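Pyridoxamine 5'-phosphate oxidase (Burkholderia, PDB 4HMW) catalyses FMN-dependent oxidations by molecular oxygen in the terminal steps of core phenazine biosynthesis, releasing hydrogen peroxide. Local coordinates at residues 48-53 with 68-73. Residues are numbered along the deposited sequence; the frame is centred on the assembly and turned at random. Where two conformers were deposited one is given.
Sequences EPKALA and IAFSSI. With FMN (flavin mononucleotide), chain D.
The ring of Phe70 carries the aliphatic chain of Lys50 over one face, in a CH-pi contact with CB 3.9 Å from the ring centroid and 21° off the normal, displaced toward the rim. CG and CD continue across CZ and CE1, and the two side chains cross at about a right angle. Near the plane of the ring, CB of Leu52 lies loosely off the edge at CD2, to which Lys50 O is closer, and the backbone N of Ser72 also lies at the rim. Phe70 holds CG between its backbone N and carbonyl carbon (chi1 63°), which turns the ring toward segment 48-53, against the chain of Lys50; Leu38 of helix 30-43 and Val78 of strand 77-83 add further packing. In one of the two lysine conformers, a bend at chi3 brings Lys50 NZ to Phe70 O, 3.0 Å away and in the carbonyl plane, and one water accepts from NZ and donates to that oxygen. The pair exemplifies how a lysine can cover an aromatic face while its ammonium group reaches a backbone carbonyl. It sits at the open end of an antiparallel beta hairpin, strands 51-57 and 63-74, in the FMN-binding split barrel of the pyridoxamine 5'-phosphate oxidase family. Leu52 and Ile68 form its hydrogen-bonded pair: Leu52 N reaches Ile68 O at 2.8 Å, and Ile68 N returns to Leu52 O at 2.9 Å. Ala51 and Ala69 follow as the non-hydrogen-bonded pair, beyond which Phe70 N makes a weak bond to Lys50 O. At the flavin, Ala69 N comes within 3.1 Å of FMN N5, and Ile68 lays CD1 against N1 and C2 of the pyrimidine ring. On the dimethylbenzene side, OE1 of Glu48 approaches the methyl C7M and is hydrogen-bonded to Tyr103 OH of the second subunit, bringing the dimer interface to the cofactor pocket.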
# COMPACT_ATOMS: atom_id res chain seq x y z
N GLU B 48 -8.34 -0.31 -12.05
CA GLU B 48 -6.97 0.17 -11.76
C GLU B 48 -6.11 -0.92 -11.12
O GLU B 48 -5.64 -0.77 -9.97
CB GLU B 48 -6.98 1.42 -10.85
CG GLU B 48 -7.48 2.69 -11.57
CD GLU B 48 -7.42 3.93 -10.67
OE1 GLU B 48 -6.44 4.12 -9.90
OE2 GLU B 48 -8.39 4.72 -10.75
N PRO B 49 -5.89 -2.01 -11.85
CA PRO B 49 -5.11 -3.11 -11.28
C PRO B 49 -3.65 -2.72 -11.03
O PRO B 49 -3.01 -3.34 -10.19
CB PRO B 49 -5.22 -4.22 -12.35
CG PRO B 49 -5.54 -3.53 -13.62
CD PRO B 49 -6.36 -2.32 -13.23
N LYS B 50 -3.14 -1.70 -11.70
CA LYS B 50 -1.71 -1.38 -11.62
C LYS B 50 -1.39 -0.35 -10.55
O LYS B 50 -0.23 0.10 -10.46
CB LYS B 50 -1.18 -0.90 -13.00
CG LYS B 50 -1.37 -1.94 -14.11
CD LYS B 50 -0.55 -1.63 -15.36
CE LYS B 50 -0.99 -0.35 -16.05
NZ LYS B 50 0.11 0.27 -16.84
N ALA B 51 -2.39 0.01 -9.74
CA ALA B 51 -2.17 0.96 -8.64
C ALA B 51 -1.41 0.30 -7.50
O ALA B 51 -1.97 -0.45 -6.69
CB ALA B 51 -3.49 1.53 -8.13
N LEU B 52 -0.12 0.58 -7.45
CA LEU B 52 0.78 -0.07 -6.54
C LEU B 52 1.02 0.83 -5.32
O LEU B 52 1.40 2.01 -5.46
CB LEU B 52 2.11 -0.28 -7.30
CG LEU B 52 3.24 -1.04 -6.60
CD1 LEU B 52 2.92 -2.51 -6.55
CD2 LEU B 52 4.58 -0.80 -7.28
N ALA B 53 0.78 0.30 -4.12
CA ALA B 53 1.12 1.04 -2.91
C ALA B 53 2.61 0.86 -2.65
O ALA B 53 3.03 -0.21 -2.23
CB ALA B 53 0.31 0.52 -1.76
N ILE B 68 1.60 4.49 -6.87
CA ILE B 68 2.25 4.64 -8.16
C ILE B 68 1.54 3.72 -9.14
O ILE B 68 1.29 2.57 -8.81
CB ILE B 68 3.71 4.15 -8.05
CG1 ILE B 68 4.46 4.99 -7.04
CG2 ILE B 68 4.35 4.21 -9.35
CD1 ILE B 68 4.62 6.37 -7.45
N ALA B 69 1.26 4.19 -10.36
CA ALA B 69 0.78 3.27 -11.38
C ALA B 69 1.95 2.89 -12.25
O ALA B 69 2.48 3.74 -12.96
CB ALA B 69 -0.33 3.91 -12.23
N PHE B 70 2.36 1.63 -12.20
CA PHE B 70 3.58 1.22 -12.91
C PHE B 70 3.38 1.22 -14.42
O PHE B 70 2.26 1.05 -14.89
CB PHE B 70 4.14 -0.12 -12.39
CG PHE B 70 3.25 -1.28 -12.57
CD1 PHE B 70 3.21 -1.95 -13.78
CD2 PHE B 70 2.45 -1.73 -11.51
CE1 PHE B 70 2.42 -3.03 -13.95
CE2 PHE B 70 1.64 -2.84 -11.69
CZ PHE B 70 1.62 -3.47 -12.92
N SER B 71 4.45 1.49 -15.16
CA SER B 71 4.42 1.59 -16.61
C SER B 71 4.36 0.25 -17.28
O SER B 71 3.56 0.03 -18.18
CB SER B 71 5.70 2.27 -17.12
OG SER B 71 6.07 3.35 -16.29
N SER B 72 5.23 -0.65 -16.84
CA SER B 72 5.38 -1.95 -17.48
C SER B 72 6.10 -2.92 -16.57
O SER B 72 6.60 -2.54 -15.49
CB SER B 72 6.15 -1.85 -18.80
OG SER B 72 7.47 -1.38 -18.59
N ILE B 73 6.17 -4.17 -17.02
CA ILE B 73 6.89 -5.21 -16.30
C ILE B 73 7.76 -5.93 -17.29
O ILE B 73 7.29 -6.41 -18.33
CB ILE B 73 5.92 -6.20 -15.68
CG1 ILE B 73 5.05 -5.47 -14.66
CG2 ILE B 73 6.65 -7.31 -14.95
CD1 ILE B 73 4.04 -6.33 -14.02
N1 FMN D . 3.44 9.65 -8.80
C2 FMN D . 4.57 9.40 -9.54
O2 FMN D . 5.60 10.04 -9.29
N3 FMN D . 4.54 8.47 -10.56
C4 FMN D . 3.41 7.75 -10.84
O4 FMN D . 3.42 6.90 -11.76
C4A FMN D . 2.25 8.00 -10.10
N5 FMN D . 1.09 7.31 -10.37
C5A FMN D . -0.03 7.54 -9.58
C6 FMN D . -1.19 6.82 -9.83
C7 FMN D . -2.32 7.01 -9.05
C7M FMN D . -3.59 6.24 -9.34
C8 FMN D . -2.28 7.96 -8.02
C8M FMN D . -3.50 8.21 -7.17
C9 FMN D . -1.11 8.69 -7.77
C9A FMN D . 0.00 8.47 -8.54
N10 FMN D . 1.17 9.22 -8.30
C10 FMN D . 2.28 8.95 -9.06
C1' FMN D . 1.24 10.25 -7.21
C2' FMN D . 1.79 9.66 -5.94
O2' FMN D . 0.75 8.96 -5.26
C3' FMN D . 2.37 10.70 -5.01
O3' FMN D . 1.49 11.80 -4.81
C4' FMN D . 3.73 11.18 -5.51
O4' FMN D . 4.44 10.49 -6.51
C5' FMN D . 4.52 11.98 -4.52
O5' FMN D . 4.98 11.00 -3.62
P FMN D . 6.08 11.28 -2.48
O1P FMN D . 7.39 11.11 -3.18
O2P FMN D . 5.84 12.69 -1.94
O3P FMN D . 5.83 10.20 -1.43
O HOH W 1 0.25 2.78 -15.70